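Crh-like protein 5 (Neosartorya fumigata, PDB 6IBW) cleaves chitin and transfers the released chains to 1,6-beta-glucan or to other chitin, cross-linking polysaccharides of the fungal cell wall and septa. Local coordinates at residues L181-W186 and M214-V219; C11-G16 and A227-Y232; S20-D25 and V219-A224. All coordinates share one frame; numbering follows the deposited sequence.

The three contacts belong to the GH16 part of a longer protein. Interaction 1 joins the two sheets of the beta-sandwich, and one of its strands lines the chitin cleft. Interaction 3 lies beside it in the outer sheet. The two share Val219 and strand 212-223, and their centres are 15 Å apart. Leu181 CB packs on Ile221 CD1 at 4.1 Å. Interaction 2 pairs the two chain ends in a small separate sheet, its centre 24 Å from that of interaction 1. It meets interaction 3 where Tyr230 OH and Asn223 ND2 lie 2.9 Å apart, a probable hydrogen bond. The side chain of Leu181 is about 9 Å from that of Glu98, the probable nucleophile.

Interaction 1: L181-W186 and M214-V219; sequences LRLGSW and MYVKSV. With NAG (2-acetamido-2-deoxy-beta-D-glucopyranose), chain C; NAG (2-acetamido-2-deoxy-beta-D-glucopyranose), chain B; NAG (2-acetamido-2-deoxy-beta-D-glucopyranose), chain D.
Strands 181-186 and 214-219 face each other across the core of the GH16 beta-sandwich. Each belongs to a different sheet. Their axes approach to 8.0 Å and run nearly antiparallel, at 160°. The join is mostly apolar side-chain packing. The ends of Leu181 and Val219 meet head on, CD2 of Leu181 3.8 Å from CG1 of Val219. The CD1 branch of Leu183 touches two valines. Leu183 CD1 lies 3.6 Å from Val219 CG2, where the two side chains pass in opposite senses, and also meets Val216 CG1. Met214 starts with CG anti to its backbone N (chi1 159°). Its chain then carries SD of Met214 to the backbone of Gly184, 3.3 Å from Gly184 O, and puts CE beside Leu183 CB. Phe51 of strand 50-53 covers Ser185, Met214 and Val216.

The other face of strand 181-186 binds chitin through Arg182 and Trp186. Arg182 NE gives a hydrogen bond of 2.8 Å to O7 of NAG in chain C, its acetamide oxygen. This oxygen lies at the guanidinium edge. Gly184 lies next to the methyl of the same acetamide group, with Gly184 N 3.8 Å from C8 of that sugar. Trp186 lays one indole face on the same sugar in a CH-pi type of platform. C5 of NAG in chain C sits over the middle of the ring, 3.6 Å above its plane. At the indole edge, NE1 of Trp186 makes a weak hydrogen bond to O6 of NAG in chain B, 3.2 Å long with an N-H...O angle of 133°.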
loop_
_atom_site.group_PDB
_atom_site.type_symbol
_atom_site.label_atom_id
_atom_site.label_comp_id
_atom_site.label_asym_id
_atom_site.label_seq_id
_atom_site.Cartn_x
_atom_site.Cartn_y
_atom_site.Cartn_z
ATOM N N LEU A 181 0.330 6.025 -3.396
ATOM C CA LEU A 181 0.203 5.343 -2.087
ATOM C C LEU A 181 -1.279 5.310 -1.699
ATOM O O LEU A 181 -1.927 6.364 -1.771
ATOM C CB LEU A 181 1.074 6.060 -1.058
ATOM C CG LEU A 181 1.062 5.463 0.349
ATOM C CD1 LEU A 181 1.564 4.028 0.365
ATOM C CD2 LEU A 181 1.915 6.302 1.278
ATOM N N ARG A 182 -1.775 4.127 -1.337
ATOM C CA ARG A 182 -3.132 3.907 -0.783
ATOM C C ARG A 182 -2.983 3.421 0.647
ATOM O O ARG A 182 -2.177 2.495 0.885
ATOM C CB ARG A 182 -3.862 2.800 -1.530
ATOM C CG ARG A 182 -4.829 3.270 -2.599
ATOM C CD ARG A 182 -5.974 2.273 -2.767
ATOM N NE ARG A 182 -5.478 0.953 -3.113
ATOM C CZ ARG A 182 -5.047 0.600 -4.320
ATOM N NH1 ARG A 182 -5.051 1.480 -5.311
ATOM N NH2 ARG A 182 -4.607 -0.632 -4.518
ATOM N N LEU A 183 -3.733 3.998 1.574
ATOM C CA LEU A 183 -3.782 3.475 2.956
ATOM C C LEU A 183 -5.229 3.084 3.233
ATOM O O LEU A 183 -6.117 3.853 2.852
ATOM C CB LEU A 183 -3.283 4.558 3.911
ATOM C CG LEU A 183 -1.831 4.984 3.725
ATOM C CD1 LEU A 183 -1.559 6.245 4.529
ATOM C CD2 LEU A 183 -0.873 3.860 4.109
ATOM N N GLY A 184 -5.478 1.937 3.858
ATOM C CA GLY A 184 -6.865 1.565 4.187
ATOM C C GLY A 184 -6.974 0.368 5.100
ATOM O O GLY A 184 -5.996 -0.362 5.286
ATOM N N SER A 185 -8.155 0.172 5.659
ATOM C CA SER A 185 -8.490 -1.037 6.432
ATOM C C SER A 185 -9.724 -1.649 5.787
ATOM O O SER A 185 -10.551 -0.917 5.237
ATOM C CB SER A 185 -8.699 -0.693 7.871
ATOM O OG SER A 185 -9.727 0.286 8.016
ATOM N N TRP A 186 -9.834 -2.958 5.818
ATOM C CA TRP A 186 -11.054 -3.617 5.310
ATOM C C TRP A 186 -11.200 -4.935 6.039
ATOM O O TRP A 186 -10.262 -5.364 6.702
ATOM C CB TRP A 186 -10.975 -3.799 3.800
ATOM C CG TRP A 186 -9.729 -4.482 3.340
ATOM C CD1 TRP A 186 -8.459 -3.996 3.383
ATOM C CD2 TRP A 186 -9.646 -5.769 2.725
ATOM N NE1 TRP A 186 -7.587 -4.902 2.856
ATOM C CE2 TRP A 186 -8.285 -6.005 2.444
ATOM C CE3 TRP A 186 -10.584 -6.743 2.393
ATOM C CZ2 TRP A 186 -7.837 -7.182 1.843
ATOM C CZ3 TRP A 186 -10.141 -7.908 1.801
ATOM C CH2 TRP A 186 -8.789 -8.119 1.523
ATOM N N MET A 214 -7.471 1.345 12.416
ATOM C CA MET A 214 -6.057 1.389 11.978
ATOM C C MET A 214 -5.603 2.843 12.033
ATOM O O MET A 214 -6.329 3.690 11.535
ATOM C CB MET A 214 -5.933 0.850 10.557
ATOM C CG MET A 214 -4.695 1.302 9.855
ATOM S SD MET A 214 -4.844 0.846 8.120
ATOM C CE MET A 214 -4.019 2.241 7.351
ATOM N N TYR A 215 -4.449 3.119 12.625
ATOM C CA TYR A 215 -3.956 4.507 12.788
ATOM C C TYR A 215 -2.705 4.729 11.939
ATOM O O TYR A 215 -1.786 3.940 11.981
ATOM C CB TYR A 215 -3.709 4.793 14.263
ATOM C CG TYR A 215 -4.930 4.641 15.137
ATOM C CD1 TYR A 215 -5.819 5.690 15.323
ATOM C CD2 TYR A 215 -5.184 3.451 15.804
ATOM C CE1 TYR A 215 -6.923 5.557 16.148
ATOM C CE2 TYR A 215 -6.286 3.302 16.633
ATOM C CZ TYR A 215 -7.161 4.363 16.801
ATOM O OH TYR A 215 -8.260 4.235 17.597
ATOM N N VAL A 216 -2.697 5.815 11.180
ATOM C CA VAL A 216 -1.501 6.273 10.423
ATOM C C VAL A 216 -1.121 7.645 10.977
ATOM O O VAL A 216 -1.886 8.573 10.804
ATOM C CB VAL A 216 -1.767 6.273 8.906
ATOM C CG1 VAL A 216 -0.533 6.642 8.112
ATOM C CG2 VAL A 216 -2.290 4.924 8.446
ATOM N N LYS A 217 -0.012 7.735 11.697
ATOM C CA LYS A 217 0.471 9.015 12.266
ATOM C C LYS A 217 1.096 9.872 11.168
ATOM O O LYS A 217 0.797 11.066 11.141
ATOM C CB LYS A 217 1.453 8.793 13.414
ATOM C CG LYS A 217 0.813 8.906 14.792
ATOM C CD LYS A 217 1.766 9.263 15.899
ATOM C CE LYS A 217 2.106 8.094 16.804
ATOM N NZ LYS A 217 3.444 8.272 17.422
ATOM N N SER A 218 1.939 9.330 10.303
ATOM C CA SER A 218 2.634 10.159 9.282
ATOM C C SER A 218 2.874 9.369 7.995
ATOM O O SER A 218 2.866 8.141 8.049
ATOM C CB SER A 218 3.921 10.706 9.851
ATOM O OG SER A 218 4.900 9.686 9.988
ATOM N N VAL A 219 3.103 10.057 6.881
ATOM C CA VAL A 219 3.520 9.420 5.597
ATOM C C VAL A 219 4.713 10.197 5.045
ATOM O O VAL A 219 4.650 11.404 5.009
ATOM C CB VAL A 219 2.368 9.384 4.583
ATOM C CG1 VAL A 219 2.867 9.460 3.149
ATOM C CG2 VAL A 219 1.480 8.172 4.769
HETATM C C1 NAG C . -7.971 -4.073 -0.860
HETATM C C2 NAG C . -8.545 -2.684 -0.681
HETATM C C3 NAG C . -9.936 -2.729 -0.083
HETATM C C4 NAG C . -10.803 -3.700 -0.862
HETATM C C5 NAG C . -10.107 -5.063 -0.907
HETATM C C6 NAG C . -10.929 -6.153 -1.581
HETATM C C7 NAG C . -6.750 -1.095 -0.232
HETATM C C8 NAG C . -6.017 -0.271 0.777
HETATM N N2 NAG C . -7.713 -1.885 0.199
HETATM O O3 NAG C . -10.431 -1.392 -0.118
HETATM O O4 NAG C . -12.085 -3.820 -0.227
HETATM O O5 NAG C . -8.875 -4.910 -1.583
HETATM O O6 NAG C . -11.021 -5.901 -2.985
HETATM O O7 NAG C . -6.474 -1.033 -1.393
HETATM C C1 NAG B . -3.679 -6.483 -2.647
HETATM C C2 NAG B . -5.066 -6.827 -3.213
HETATM C C3 NAG B . -6.067 -5.696 -3.055
HETATM C C4 NAG B . -6.021 -5.137 -1.631
HETATM C C5 NAG B . -4.618 -4.827 -1.154
HETATM C C6 NAG B . -4.650 -4.456 0.320
HETATM C C7 NAG B . -4.854 -8.537 -4.976
HETATM C C8 NAG B . -5.005 -8.817 -6.445
HETATM N N2 NAG B . -5.041 -7.259 -4.601
HETATM O O1 NAG B . -2.865 -7.674 -2.526
HETATM O O3 NAG B . -7.359 -6.259 -3.284
HETATM O O4 NAG B . -6.718 -3.893 -1.511
HETATM O O5 NAG B . -3.746 -5.932 -1.323
HETATM O O6 NAG B . -4.951 -5.567 1.176
HETATM O O7 NAG B . -4.592 -9.453 -4.204
HETATM C C1 NAG D . -4.773 -12.853 -0.574
HETATM C C2 NAG D . -3.363 -12.243 -0.530
HETATM C C3 NAG D . -3.399 -10.920 0.234
HETATM C C4 NAG D . -4.400 -9.985 -0.455
HETATM C C5 NAG D . -5.793 -10.617 -0.590
HETATM C C6 NAG D . -6.649 -9.690 -1.460
HETATM C C7 NAG D . -1.247 -13.521 -0.589
HETATM C C8 NAG D . -0.429 -14.605 0.063
HETATM N N2 NAG D . -2.388 -13.174 0.034
HETATM O O3 NAG D . -2.081 -10.336 0.316
HETATM O O4 NAG D . -4.530 -8.766 0.268
HETATM O O5 NAG D . -5.742 -11.949 -1.148
HETATM O O6 NAG D . -7.988 -10.153 -1.537
HETATM O O7 NAG D . -0.864 -13.030 -1.645
#

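Interaction 2: C11-G16 and A227-Y232; sequences CPPNKG and AESYTY
Asn14 and Tyr230 form the tight part of this contact, which pairs the N-terminal segment 11-16 with segment 227-232 near the C-terminus. They are an antiparallel hydrogen-bonded pair. Asn14 N gives its hydrogen to Tyr230 O at 2.7 Å, and Tyr230 N returns one to Asn14 O at 3.0 Å. One pair further on, Lys15 stands across from Ser229 in a non-hydrogen-bonded pair. Gly16 N then bonds to Glu228 O, with the donor 56° out of the carbonyl plane.

Asn14 and Tyr230 share the buried face, and the end of the Tyr232 side chain reaches in beside them. The Tyr230 ring comes against the backbone of Gly16, with Tyr230 CE2 3.6 Å from Gly16 CA. The Tyr230 hydroxyl is held by Asn225 O and by Asn223 ND2. Asn14 OD1 lies in the plane of the Tyr232 ring at its edge, 3.7 Å from Tyr232 CE1, with amide and ring planes 84° apart. CG of Asn14 stands anti to the carbonyl carbon (chi1 -71°), which brings the amide to this ring. With ND2 tied to Asp94 OD2, the amide is held so that OD1 faces the ring edge. Ile242 packs against both tyrosines.

The solvent side is looser. There Pro13 CB rests 3.7 Å from Ser229 OG. Pro13 and Thr231 run alongside one another, and Pro13 CG comes only to 4.1 Å from Thr231 OG1. Lys15 and Glu228 are exposed. Just before the pairing, Cys11 is tied to Cys4 by a disulfide. This is the antiparallel pairing of a small three-stranded sheet (14-15, 229-232, 242-243), which brings a segment near the N-terminus beside one near the C-terminus of this chain.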
loop_
_atom_site.group_PDB
_atom_site.type_symbol
_atom_site.label_atom_id
_atom_site.label_comp_id
_atom_site.label_asym_id
_atom_site.label_seq_id
_atom_site.Cartn_x
_atom_site.Cartn_y
_atom_site.Cartn_z
ATOM N N CYS A 11 -3.136 5.451 -22.224
ATOM C CA CYS A 11 -3.824 6.303 -21.228
ATOM C C CYS A 11 -3.146 7.652 -21.065
ATOM O O CYS A 11 -1.992 7.782 -21.415
ATOM C CB CYS A 11 -4.037 5.513 -19.953
ATOM S SG CYS A 11 -5.737 4.966 -20.107
ATOM N N PRO A 12 -3.878 8.706 -20.619
ATOM C CA PRO A 12 -3.280 9.996 -20.298
ATOM C C PRO A 12 -2.246 9.913 -19.190
ATOM O O PRO A 12 -2.254 8.994 -18.372
ATOM C CB PRO A 12 -4.432 10.892 -19.801
ATOM C CG PRO A 12 -5.572 9.937 -19.522
ATOM C CD PRO A 12 -5.337 8.783 -20.476
ATOM N N PRO A 13 -1.382 10.942 -19.097
ATOM C CA PRO A 13 -0.343 10.989 -18.076
ATOM C C PRO A 13 -0.863 10.828 -16.643
ATOM O O PRO A 13 -1.942 11.307 -16.346
ATOM C CB PRO A 13 0.223 12.404 -18.210
ATOM C CG PRO A 13 -0.067 12.801 -19.635
ATOM C CD PRO A 13 -1.384 12.131 -19.962
ATOM N N ASN A 14 -0.053 10.214 -15.783
ATOM C CA ASN A 14 -0.317 10.165 -14.324
ATOM C C ASN A 14 0.149 11.495 -13.740
ATOM O O ASN A 14 1.251 11.906 -14.068
ATOM C CB ASN A 14 0.448 9.048 -13.618
ATOM C CG ASN A 14 -0.042 7.653 -13.930
ATOM O OD1 ASN A 14 0.739 6.700 -13.866
ATOM N ND2 ASN A 14 -1.318 7.511 -14.234
ATOM N N LYS A 15 -0.645 12.140 -12.892
ATOM C CA LYS A 15 -0.161 13.313 -12.126
ATOM C C LYS A 15 0.990 12.844 -11.229
ATOM O O LYS A 15 0.781 11.895 -10.449
ATOM C CB LYS A 15 -1.322 13.935 -11.350
ATOM C CG LYS A 15 -0.916 14.951 -10.299
ATOM C CD LYS A 15 -1.952 16.018 -10.056
ATOM C CE LYS A 15 -2.664 15.873 -8.725
ATOM N NZ LYS A 15 -4.135 15.992 -8.875
ATOM N N GLY A 16 2.143 13.506 -11.302
ATOM C CA GLY A 16 3.357 13.107 -10.566
ATOM C C GLY A 16 3.652 14.038 -9.410
ATOM O O GLY A 16 3.191 15.169 -9.462
ATOM N N ALA A 227 8.640 14.696 -11.127
ATOM C CA ALA A 227 8.085 15.191 -12.398
ATOM C C ALA A 227 6.654 15.665 -12.188
ATOM O O ALA A 227 6.034 15.220 -11.231
ATOM C CB ALA A 227 8.182 14.109 -13.443
ATOM N N GLU A 228 6.188 16.553 -13.065
ATOM C CA GLU A 228 4.798 17.062 -13.088
ATOM C C GLU A 228 3.877 15.932 -13.528
ATOM O O GLU A 228 2.715 15.900 -13.077
ATOM C CB GLU A 228 4.647 18.236 -14.056
ATOM C CG GLU A 228 5.395 19.490 -13.635
ATOM C CD GLU A 228 4.761 20.357 -12.550
ATOM O OE1 GLU A 228 3.939 19.854 -11.719
ATOM O OE2 GLU A 228 5.118 21.547 -12.513
ATOM N N SER A 229 4.348 15.060 -14.411
ATOM C CA SER A 229 3.500 13.981 -14.953
ATOM C C SER A 229 4.371 12.844 -15.468
ATOM O O SER A 229 5.558 13.085 -15.730
ATOM C CB SER A 229 2.609 14.514 -16.019
ATOM O OG SER A 229 3.224 14.363 -17.286
ATOM N N TYR A 230 3.780 11.656 -15.571
ATOM C CA TYR A 230 4.413 10.435 -16.115
ATOM C C TYR A 230 3.500 9.874 -17.197
ATOM O O TYR A 230 2.290 9.799 -16.991
ATOM C CB TYR A 230 4.626 9.384 -15.029
ATOM C CG TYR A 230 5.483 9.827 -13.879
ATOM C CD1 TYR A 230 6.854 9.893 -14.011
ATOM C CD2 TYR A 230 4.922 10.150 -12.657
ATOM C CE1 TYR A 230 7.654 10.293 -12.954
ATOM C CE2 TYR A 230 5.704 10.537 -11.586
ATOM C CZ TYR A 230 7.077 10.599 -11.737
ATOM O OH TYR A 230 7.859 10.988 -10.703
ATOM N N THR A 231 4.089 9.495 -18.319
ATOM C CA THR A 231 3.363 8.982 -19.500
ATOM C C THR A 231 3.908 7.596 -19.775
ATOM O O THR A 231 5.133 7.461 -19.725
ATOM C CB THR A 231 3.593 9.885 -20.716
ATOM O OG1 THR A 231 3.665 11.235 -20.253
ATOM C CG2 THR A 231 2.536 9.721 -21.781
ATOM N N TYR A 232 3.044 6.623 -20.048
ATOM C CA TYR A 232 3.457 5.285 -20.540
ATOM C C TYR A 232 3.621 5.377 -22.057
ATOM O O TYR A 232 2.595 5.537 -22.714
ATOM C CB TYR A 232 2.422 4.226 -20.170
ATOM C CG TYR A 232 2.393 3.807 -18.719
ATOM C CD1 TYR A 232 1.943 4.669 -17.728
ATOM C CD2 TYR A 232 2.743 2.515 -18.351
ATOM C CE1 TYR A 232 1.870 4.273 -16.406
ATOM C CE2 TYR A 232 2.670 2.102 -17.033
ATOM C CZ TYR A 232 2.246 2.987 -16.058
ATOM O OH TYR A 232 2.164 2.582 -14.765
#

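Interaction 3: S20-D25 and V219-A224; sequences STYTAD and VRIENA
Val219 begins the pairing of strand 219-223 with strand 21-25, neighbours in the outer sheet of the sandwich. It exchanges two backbone hydrogen bonds with Ala24: Val219 N to Ala24 O at 2.8 Å, and Ala24 N to Val219 O at 3.0 Å. Val219 CG1 meets the edge of the Tyr22 ring, 4.0 Å from Tyr22 CE2. Tyr22 OH is bonded to Trp35 NE1.

Arg220 points to the other face. Arg220 CG lies 3.7 Å from Thr23 CG2, the two side chains running alongside. The chain bends at chi2 (-138°), and Arg220 NH2 comes within 3.9 Å of Thr21 CG2.

Ile221 exchanges two more backbone bonds with Tyr22. Tyr22 N to Ile221 O is the shorter, at 2.7 Å.

Glu222 lies beside Thr21. Arg220 NE gives a hydrogen bond, part of a salt bridge within the strand, to the anti lone pair of Glu222 OE2 at 2.9 Å; the oxygen is tilted from the guanidinium plane. Asn223 N then closes the pairing on Ser20 O.

The strand thus has two chemical faces. Val219 and Ile221 pack into the apolar core with Leu181, while Arg220 and Glu222 pair their charges on the more exposed side among threonines.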
loop_
_atom_site.group_PDB
_atom_site.type_symbol
_atom_site.label_atom_id
_atom_site.label_comp_id
_atom_site.label_asym_id
_atom_site.label_seq_id
_atom_site.Cartn_x
_atom_site.Cartn_y
_atom_site.Cartn_z
ATOM N N SER A 20 11.112 16.228 -4.546
ATOM C CA SER A 20 11.974 15.079 -4.208
ATOM C C SER A 20 11.471 14.448 -2.910
ATOM O O SER A 20 11.825 13.311 -2.670
ATOM C CB SER A 20 13.422 15.463 -4.148
ATOM O OG SER A 20 13.661 16.318 -3.046
ATOM N N THR A 21 10.710 15.158 -2.079
ATOM C CA THR A 21 10.070 14.507 -0.907
ATOM C C THR A 21 8.693 15.107 -0.662
ATOM O O THR A 21 8.468 16.259 -1.021
ATOM C CB THR A 21 10.915 14.531 0.374
ATOM O OG1 THR A 21 10.626 15.759 1.031
ATOM C CG2 THR A 21 12.405 14.377 0.153
ATOM N N TYR A 22 7.817 14.297 -0.089
ATOM C CA TYR A 22 6.454 14.656 0.352
ATOM C C TYR A 22 6.327 14.217 1.815
ATOM O O TYR A 22 6.721 13.096 2.143
ATOM C CB TYR A 22 5.414 13.958 -0.531
ATOM C CG TYR A 22 4.050 14.013 0.097
ATOM C CD1 TYR A 22 3.324 15.183 0.039
ATOM C CD2 TYR A 22 3.557 12.973 0.862
ATOM C CE1 TYR A 22 2.101 15.299 0.666
ATOM C CE2 TYR A 22 2.336 13.074 1.508
ATOM C CZ TYR A 22 1.612 14.247 1.410
ATOM O OH TYR A 22 0.403 14.397 2.008
ATOM N N THR A 23 5.869 15.079 2.710
ATOM C CA THR A 23 5.620 14.647 4.109
ATOM C C THR A 23 4.208 15.042 4.495
ATOM O O THR A 23 3.760 16.138 4.159
ATOM C CB THR A 23 6.643 15.124 5.148
ATOM O OG1 THR A 23 7.072 16.459 4.885
ATOM C CG2 THR A 23 7.859 14.224 5.215
ATOM N N ALA A 24 3.557 14.141 5.200
ATOM C CA ALA A 24 2.198 14.338 5.714
ATOM C C ALA A 24 2.232 13.925 7.173
ATOM O O ALA A 24 2.539 12.766 7.437
ATOM C CB ALA A 24 1.232 13.517 4.910
ATOM N N ASP A 25 2.006 14.869 8.075
ATOM C CA ASP A 25 1.771 14.589 9.510
ATOM C C ASP A 25 0.250 14.547 9.678
ATOM O O ASP A 25 -0.378 15.605 9.552
ATOM C CB ASP A 25 2.461 15.630 10.398
ATOM C CG ASP A 25 1.799 15.802 11.761
ATOM O OD1 ASP A 25 1.479 14.774 12.389
ATOM O OD2 ASP A 25 1.528 16.956 12.145
ATOM N N VAL A 219 3.103 10.057 6.881
ATOM C CA VAL A 219 3.520 9.420 5.597
ATOM C C VAL A 219 4.713 10.197 5.045
ATOM O O VAL A 219 4.650 11.404 5.009
ATOM C CB VAL A 219 2.368 9.384 4.583
ATOM C CG1 VAL A 219 2.867 9.460 3.149
ATOM C CG2 VAL A 219 1.480 8.172 4.769
ATOM N N ARG A 220 5.759 9.500 4.627
ATOM C CA ARG A 220 6.976 10.108 4.041
ATOM C C ARG A 220 7.168 9.502 2.664
ATOM O O ARG A 220 7.292 8.298 2.580
ATOM C CB ARG A 220 8.189 9.823 4.921
ATOM C CG ARG A 220 9.322 10.814 4.718
ATOM C CD ARG A 220 10.691 10.156 4.674
ATOM N NE ARG A 220 11.601 11.053 3.984
ATOM C CZ ARG A 220 12.026 12.216 4.471
ATOM N NH1 ARG A 220 11.665 12.618 5.680
ATOM N NH2 ARG A 220 12.837 12.969 3.746
ATOM N N ILE A 221 7.119 10.297 1.608
ATOM C CA ILE A 221 7.406 9.798 0.234
ATOM C C ILE A 221 8.644 10.525 -0.292
ATOM O O ILE A 221 8.723 11.751 -0.169
ATOM C CB ILE A 221 6.187 9.973 -0.685
ATOM C CG1 ILE A 221 5.004 9.145 -0.165
ATOM C CG2 ILE A 221 6.573 9.642 -2.117
ATOM C CD1 ILE A 221 3.768 9.174 -1.032
ATOM N N GLU A 222 9.586 9.784 -0.857
ATOM C CA GLU A 222 10.744 10.368 -1.565
ATOM C C GLU A 222 10.586 10.008 -3.034
ATOM O O GLU A 222 10.400 8.833 -3.327
ATOM C CB GLU A 222 12.038 9.848 -0.964
ATOM C CG GLU A 222 12.298 10.410 0.407
ATOM C CD GLU A 222 13.517 9.805 1.083
ATOM O OE1 GLU A 222 14.298 9.095 0.382
ATOM O OE2 GLU A 222 13.696 10.049 2.303
ATOM N N ASN A 223 10.590 11.003 -3.912
ATOM C CA ASN A 223 10.469 10.766 -5.366
ATOM C C ASN A 223 11.877 10.782 -5.960
ATOM O O ASN A 223 12.541 11.830 -5.893
ATOM C CB ASN A 223 9.553 11.788 -6.024
ATOM C CG ASN A 223 9.048 11.264 -7.342
ATOM O OD1 ASN A 223 9.380 10.142 -7.692
ATOM N ND2 ASN A 223 8.216 12.025 -8.036
ATOM N N ALA A 224 12.350 9.639 -6.449
ATOM C CA ALA A 224 13.690 9.507 -7.075
ATOM C C ALA A 224 13.705 10.280 -8.402
ATOM O O ALA A 224 14.739 10.845 -8.730
ATOM C CB ALA A 224 14.045 8.054 -7.269
#